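Local atomic coordinates of chlorella virus DNA ligase-adenylate (Chlorella virus, PDB entry 1FVI), a protein that probably seals nicks in DNA as an ATP-dependent DNA ligase, working through a covalent enzyme-adenylate intermediate. Residues Val17-Leu22 with Thr145-Tyr150; Tyr150-Leu155 with Phe285-Gly290. The protein carries 1 engineered substitution. All blocks are in the same frame, centred on the assembly; numbering follows the deposited sequence.

Contact 1: Val17-Leu22 with Thr145-Tyr150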
loop_
_atom_site.group_PDB
_atom_site.type_symbol
_atom_site.label_atom_id
_atom_site.label_comp_id
_atom_site.label_asym_id
_atom_site.label_seq_id
_atom_site.Cartn_x
_atom_site.Cartn_y
_atom_site.Cartn_z
ATOM N N VAL A 17 11.313 -1.252 16.865
ATOM C CA VAL A 17 9.993 -1.887 16.778
ATOM C C VAL A 17 9.710 -2.886 17.879
ATOM O O VAL A 17 10.512 -3.771 18.127
ATOM C CB VAL A 17 9.789 -2.581 15.410
ATOM C CG1 VAL A 17 8.453 -3.299 15.358
ATOM C CG2 VAL A 17 9.829 -1.560 14.292
ATOM N N GLN A 18 8.596 -2.694 18.581
ATOM C CA GLN A 18 8.175 -3.613 19.637
ATOM C C GLN A 18 7.576 -4.743 18.816
ATOM O O GLN A 18 6.507 -4.595 18.207
ATOM C CB GLN A 18 7.169 -2.915 20.536
ATOM C CG GLN A 18 7.776 -1.696 21.237
ATOM C CD GLN A 18 8.998 -2.055 22.092
ATOM O OE1 GLN A 18 10.014 -1.359 22.064
ATOM N NE2 GLN A 18 8.902 -3.149 22.849
ATOM N N PHE A 19 8.233 -5.897 18.860
ATOM C CA PHE A 19 7.854 -6.969 17.968
ATOM C C PHE A 19 6.554 -7.625 17.708
ATOM O O PHE A 19 6.243 -7.840 16.530
ATOM C CB PHE A 19 8.999 -7.860 17.605
ATOM C CG PHE A 19 9.592 -7.429 16.352
ATOM C CD1 PHE A 19 10.841 -6.836 16.328
ATOM C CD2 PHE A 19 8.793 -7.410 15.201
ATOM C CE1 PHE A 19 11.282 -6.209 15.178
ATOM C CE2 PHE A 19 9.216 -6.797 14.061
ATOM C CZ PHE A 19 10.463 -6.189 14.043
ATOM N N PRO A 20 5.879 -8.148 18.722
ATOM C CA PRO A 20 4.628 -8.695 18.196
ATOM C C PRO A 20 3.886 -7.409 17.744
ATOM O O PRO A 20 3.461 -6.618 18.584
ATOM C CB PRO A 20 4.007 -9.335 19.431
ATOM C CG PRO A 20 5.227 -9.832 20.167
ATOM C CD PRO A 20 6.198 -8.676 20.057
ATOM N N CYS A 21 3.942 -7.117 16.437
ATOM C CA CYS A 21 3.299 -5.932 15.853
ATOM C C CYS A 21 2.425 -6.285 14.639
ATOM O O CYS A 21 2.581 -7.347 14.044
ATOM C CB CYS A 21 4.344 -4.851 15.479
ATOM S SG CYS A 21 5.354 -5.166 13.982
ATOM N N LEU A 22 1.472 -5.402 14.341
ATOM C CA LEU A 22 0.539 -5.554 13.231
ATOM C C LEU A 22 0.821 -4.591 12.074
ATOM O O LEU A 22 0.640 -3.381 12.194
ATOM C CB LEU A 22 -0.895 -5.383 13.745
ATOM C CG LEU A 22 -1.299 -6.442 14.782
ATOM C CD1 LEU A 22 -2.663 -6.110 15.395
ATOM C CD2 LEU A 22 -1.333 -7.815 14.121
ATOM N N THR A 145 13.468 -9.808 10.481
ATOM C CA THR A 145 13.527 -10.490 9.195
ATOM C C THR A 145 12.145 -10.472 8.566
ATOM O O THR A 145 12.000 -10.186 7.376
ATOM C CB THR A 145 13.957 -11.940 9.382
ATOM O OG1 THR A 145 15.081 -11.977 10.268
ATOM C CG2 THR A 145 14.328 -12.577 8.046
ATOM N N GLU A 146 11.133 -10.760 9.378
ATOM C CA GLU A 146 9.755 -10.743 8.909
ATOM C C GLU A 146 9.304 -9.348 8.474
ATOM O O GLU A 146 8.576 -9.209 7.481
ATOM C CB GLU A 146 8.819 -11.320 9.963
ATOM C CG GLU A 146 8.805 -12.855 9.977
ATOM C CD GLU A 146 7.754 -13.441 10.910
ATOM O OE1 GLU A 146 6.898 -12.694 11.412
ATOM O OE2 GLU A 146 7.789 -14.660 11.154
ATOM N N LEU A 147 9.759 -8.320 9.195
ATOM C CA LEU A 147 9.430 -6.926 8.871
ATOM C C LEU A 147 10.000 -6.530 7.498
ATOM O O LEU A 147 9.292 -5.986 6.652
ATOM C CB LEU A 147 9.979 -5.972 9.947
ATOM C CG LEU A 147 9.015 -4.959 10.586
ATOM C CD1 LEU A 147 9.793 -3.792 11.173
ATOM C CD2 LEU A 147 8.016 -4.455 9.581
ATOM N N LEU A 148 11.292 -6.779 7.295
ATOM C CA LEU A 148 11.939 -6.481 6.016
ATOM C C LEU A 148 11.339 -7.279 4.837
ATOM O O LEU A 148 11.134 -6.728 3.752
ATOM C CB LEU A 148 13.434 -6.747 6.138
ATOM C CG LEU A 148 14.048 -5.736 7.099
ATOM C CD1 LEU A 148 15.428 -6.167 7.487
ATOM C CD2 LEU A 148 14.040 -4.362 6.460
ATOM N N GLN A 149 11.065 -8.569 5.048
ATOM C CA GLN A 149 10.468 -9.392 4.000
ATOM C C GLN A 149 9.122 -8.780 3.645
ATOM O O GLN A 149 8.730 -8.752 2.475
ATOM C CB GLN A 149 10.281 -10.836 4.463
ATOM C CG GLN A 149 11.583 -11.537 4.847
ATOM C CD GLN A 149 11.390 -12.986 5.291
ATOM O OE1 GLN A 149 11.706 -13.913 4.549
ATOM N NE2 GLN A 149 10.893 -13.183 6.508
ATOM N N TYR A 150 8.441 -8.248 4.664
ATOM C CA TYR A 150 7.145 -7.615 4.467
ATOM C C TYR A 150 7.240 -6.342 3.604
ATOM O O TYR A 150 6.390 -6.118 2.722
ATOM C CB TYR A 150 6.485 -7.320 5.823
ATOM C CG TYR A 150 5.088 -6.791 5.666
ATOM C CD1 TYR A 150 4.072 -7.612 5.162
ATOM C CD2 TYR A 150 4.785 -5.458 5.953
ATOM C CE1 TYR A 150 2.801 -7.120 4.940
ATOM C CE2 TYR A 150 3.501 -4.954 5.731
ATOM C CZ TYR A 150 2.523 -5.794 5.218
ATOM O OH TYR A 150 1.281 -5.322 4.909
#

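Contact 2: Tyr150-Leu155 with Phe285-Gly290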
loop_
_atom_site.group_PDB
_atom_site.type_symbol
_atom_site.label_atom_id
_atom_site.label_comp_id
_atom_site.label_asym_id
_atom_site.label_seq_id
_atom_site.Cartn_x
_atom_site.Cartn_y
_atom_site.Cartn_z
ATOM N N TYR A 150 8.441 -8.248 4.664
ATOM C CA TYR A 150 7.145 -7.615 4.467
ATOM C C TYR A 150 7.240 -6.342 3.604
ATOM O O TYR A 150 6.390 -6.118 2.722
ATOM C CB TYR A 150 6.485 -7.320 5.823
ATOM C CG TYR A 150 5.088 -6.791 5.666
ATOM C CD1 TYR A 150 4.072 -7.612 5.162
ATOM C CD2 TYR A 150 4.785 -5.458 5.953
ATOM C CE1 TYR A 150 2.801 -7.120 4.940
ATOM C CE2 TYR A 150 3.501 -4.954 5.731
ATOM C CZ TYR A 150 2.523 -5.794 5.218
ATOM O OH TYR A 150 1.281 -5.322 4.909
ATOM N N GLU A 151 8.282 -5.530 3.837
ATOM C CA GLU A 151 8.489 -4.292 3.071
ATOM C C GLU A 151 8.761 -4.645 1.607
ATOM O O GLU A 151 8.218 -3.998 0.708
ATOM C CB GLU A 151 9.644 -3.431 3.633
ATOM C CG GLU A 151 9.829 -2.108 2.834
ATOM C CD GLU A 151 10.713 -1.045 3.493
ATOM O OE1 GLU A 151 11.143 -0.117 2.780
ATOM O OE2 GLU A 151 10.961 -1.102 4.713
ATOM N N ARG A 152 9.628 -5.640 1.383
ATOM C CA ARG A 152 9.941 -6.124 0.037
ATOM C C ARG A 152 8.634 -6.535 -0.670
ATOM O O ARG A 152 8.371 -6.144 -1.809
ATOM C CB ARG A 152 10.858 -7.346 0.132
ATOM C CG ARG A 152 11.054 -8.096 -1.190
ATOM C CD ARG A 152 11.377 -9.574 -0.968
ATOM N NE ARG A 152 10.338 -10.269 -0.207
ATOM C CZ ARG A 152 10.518 -11.418 0.446
ATOM N NH1 ARG A 152 11.694 -12.026 0.434
ATOM N NH2 ARG A 152 9.539 -11.927 1.184
ATOM N N ASP A 153 7.811 -7.318 0.023
ATOM C CA ASP A 153 6.535 -7.784 -0.528
ATOM C C ASP A 153 5.642 -6.626 -0.899
ATOM O O ASP A 153 5.124 -6.533 -2.010
ATOM C CB ASP A 153 5.814 -8.664 0.495
ATOM C CG ASP A 153 6.405 -10.056 0.579
ATOM O OD1 ASP A 153 7.157 -10.435 -0.347
ATOM O OD2 ASP A 153 6.117 -10.777 1.563
ATOM N N VAL A 154 5.467 -5.746 0.074
ATOM C CA VAL A 154 4.651 -4.553 -0.056
ATOM C C VAL A 154 5.138 -3.642 -1.201
ATOM O O VAL A 154 4.337 -3.173 -2.019
ATOM C CB VAL A 154 4.544 -3.883 1.362
ATOM C CG1 VAL A 154 4.762 -2.411 1.320
ATOM C CG2 VAL A 154 3.221 -4.271 1.998
ATOM N N LEU A 155 6.449 -3.454 -1.300
ATOM C CA LEU A 155 7.019 -2.651 -2.383
ATOM C C LEU A 155 6.799 -3.342 -3.731
ATOM O O LEU A 155 6.592 -2.689 -4.754
ATOM C CB LEU A 155 8.522 -2.458 -2.180
ATOM C CG LEU A 155 8.848 -1.515 -1.043
ATOM C CD1 LEU A 155 10.342 -1.543 -0.744
ATOM C CD2 LEU A 155 8.355 -0.133 -1.455
ATOM N N PHE A 285 16.925 -8.572 -0.788
ATOM C CA PHE A 285 15.530 -8.268 -1.139
ATOM C C PHE A 285 15.332 -7.187 -2.233
ATOM O O PHE A 285 14.556 -6.251 -2.057
ATOM C CB PHE A 285 14.786 -7.804 0.114
ATOM C CG PHE A 285 14.861 -8.752 1.271
ATOM C CD1 PHE A 285 15.244 -8.294 2.529
ATOM C CD2 PHE A 285 14.485 -10.078 1.128
ATOM C CE1 PHE A 285 15.246 -9.143 3.633
ATOM C CE2 PHE A 285 14.485 -10.938 2.226
ATOM C CZ PHE A 285 14.866 -10.466 3.482
ATOM N N PRO A 286 16.033 -7.293 -3.367
ATOM C CA PRO A 286 15.832 -6.254 -4.387
ATOM C C PRO A 286 14.416 -6.244 -4.972
ATOM O O PRO A 286 13.780 -7.294 -5.132
ATOM C CB PRO A 286 16.892 -6.605 -5.441
ATOM C CG PRO A 286 16.985 -8.113 -5.326
ATOM C CD PRO A 286 16.980 -8.324 -3.835
ATOM N N VAL A 287 13.935 -5.054 -5.307
ATOM C CA VAL A 287 12.595 -4.896 -5.861
ATOM C C VAL A 287 12.624 -3.864 -6.971
ATOM O O VAL A 287 13.141 -2.766 -6.781
ATOM C CB VAL A 287 11.562 -4.379 -4.799
ATOM C CG1 VAL A 287 10.134 -4.456 -5.364
ATOM C CG2 VAL A 287 11.666 -5.156 -3.517
ATOM N N PHE A 288 12.040 -4.217 -8.116
ATOM C CA PHE A 288 11.964 -3.315 -9.250
ATOM C C PHE A 288 10.944 -2.232 -8.938
ATOM O O PHE A 288 9.849 -2.515 -8.448
ATOM C CB PHE A 288 11.524 -4.080 -10.500
ATOM C CG PHE A 288 11.159 -3.199 -11.663
ATOM C CD1 PHE A 288 12.143 -2.603 -12.434
ATOM C CD2 PHE A 288 9.834 -3.001 -12.007
ATOM C CE1 PHE A 288 11.813 -1.833 -13.527
ATOM C CE2 PHE A 288 9.489 -2.228 -13.105
ATOM C CZ PHE A 288 10.482 -1.643 -13.870
ATOM N N ILE A 289 11.313 -0.988 -9.208
ATOM C CA ILE A 289 10.409 0.135 -8.968
ATOM C C ILE A 289 9.939 0.684 -10.315
ATOM O O ILE A 289 8.734 0.727 -10.606
ATOM C CB ILE A 289 11.100 1.269 -8.159
ATOM C CG1 ILE A 289 11.510 0.763 -6.773
ATOM C CG2 ILE A 289 10.180 2.471 -8.040
ATOM C CD1 ILE A 289 10.365 0.201 -5.959
ATOM N N GLY A 290 10.903 1.040 -11.158
ATOM C CA GLY A 290 10.561 1.587 -12.447
ATOM C C GLY A 290 11.727 1.735 -13.379
ATOM O O GLY A 290 12.872 1.525 -13.007
HETATM O O HOH W 1 7.422 -2.080 -7.431
#

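Contact 1: Val17-Leu22 with Thr145-Tyr150
Leu147 reaches out of the helix and sets one methyl, CD1, against two apolar side chains of Val17-Leu22. Its CD1 lies 3.8 Å from CG2 of Val17, the two side chains meeting tip to tip, and equally 3.8 Å from CZ of the Phe19 ring. The ring is met lower on the leucine as well: CG of Leu147 sits at the ring edge, in its plane, 3.9 Å from CE2 of Phe19. Val17 also steadies the aromatic from its own side of the contact, with CG1 3.7 Å above the ring plane and offset toward the rim. That methyl lies anti to the backbone N of Val17 (chi1 177°), which leaves CG2 to point at the leucine. Branched aliphatic chains suit this buried place because they fill space round a flat ring without polar atoms to satisfy. Farther out, Ile141 packs on Phe19, Ile164 on Val17, and Val162 and Ile14 on Leu147. Cys21, where the strand begins, pairs through its backbone with Ile141. Helix 144-156 thus packs against the loop leading into strand 21-25, and reaches the sheet itself through Val162, within the nucleotide-binding domain of an ATP-dependent DNA ligase.

Contact 2: Tyr150-Leu155 with Phe285-Gly290
Helix 144-156 of the nucleotide-binding domain meets strand 286-291 of the OB domain here, and Arg152 and Phe285 make the closest approach. NH1 of Arg152 lies 3.5 Å from CD2 of Phe285, with the guanidinium and ring planes 90° apart. The aliphatic part of the arginine is used too: its CD packs 3.8 Å from CD2 of Phe285, and its CG 3.8 Å from CG2 of Val287. A bend at chi3 (58°) turns the guanidinium aside from the extended start of the chain. Asp153 then holds it in a salt bridge, NE of Arg152 to OD1 of Asp153 at 3.2 Å, met from above the carboxylate plane. An arginine suits this partly exposed boundary, offering methylenes to apolar neighbours while its charge is paired along the helix. The strand is part of the five-stranded antiparallel barrel of the OB fold, pairing with strand 269-275 through Val287 and Lys273, and Ile289 and Gly290 both face Lys271 in a classic beta bulge. Val287 points its two methyls at the helix: CG1 stands 4.1 Å from CB of Leu155, while CG2 serves the arginine. Beta-branching fits valine to an extended strand and gives it a methyl for each neighbour. Phe189, in the connection between the domains, touches Arg152, Leu155 and Phe285. Farther along, a water lies 2.9 Å from O of Leu155 and 2.7 Å from O of Phe288, linking the two backbones.

In the fold
Both contacts use helix 144-156, but they join it to different partners: contact 1 to the loop entering a sheet strand of its own nucleotide-binding domain, contact 2 to the OB domain. Contact 1 is buried and wholly apolar across its segments, as befits a domain interior. Contact 2 is larger, 272 against 128 Å², and only partly buried; it mixes apolar packing with a charged side chain and a bridging water, a chemistry suited to a boundary between domains. The two meet along the helix, where CG of Gln149 lies 3.7 Å from CZ of Phe285 and CB of Leu148 also packs on that ring. The helix thus lies between the AMP-binding domain's sheet and the OB strand.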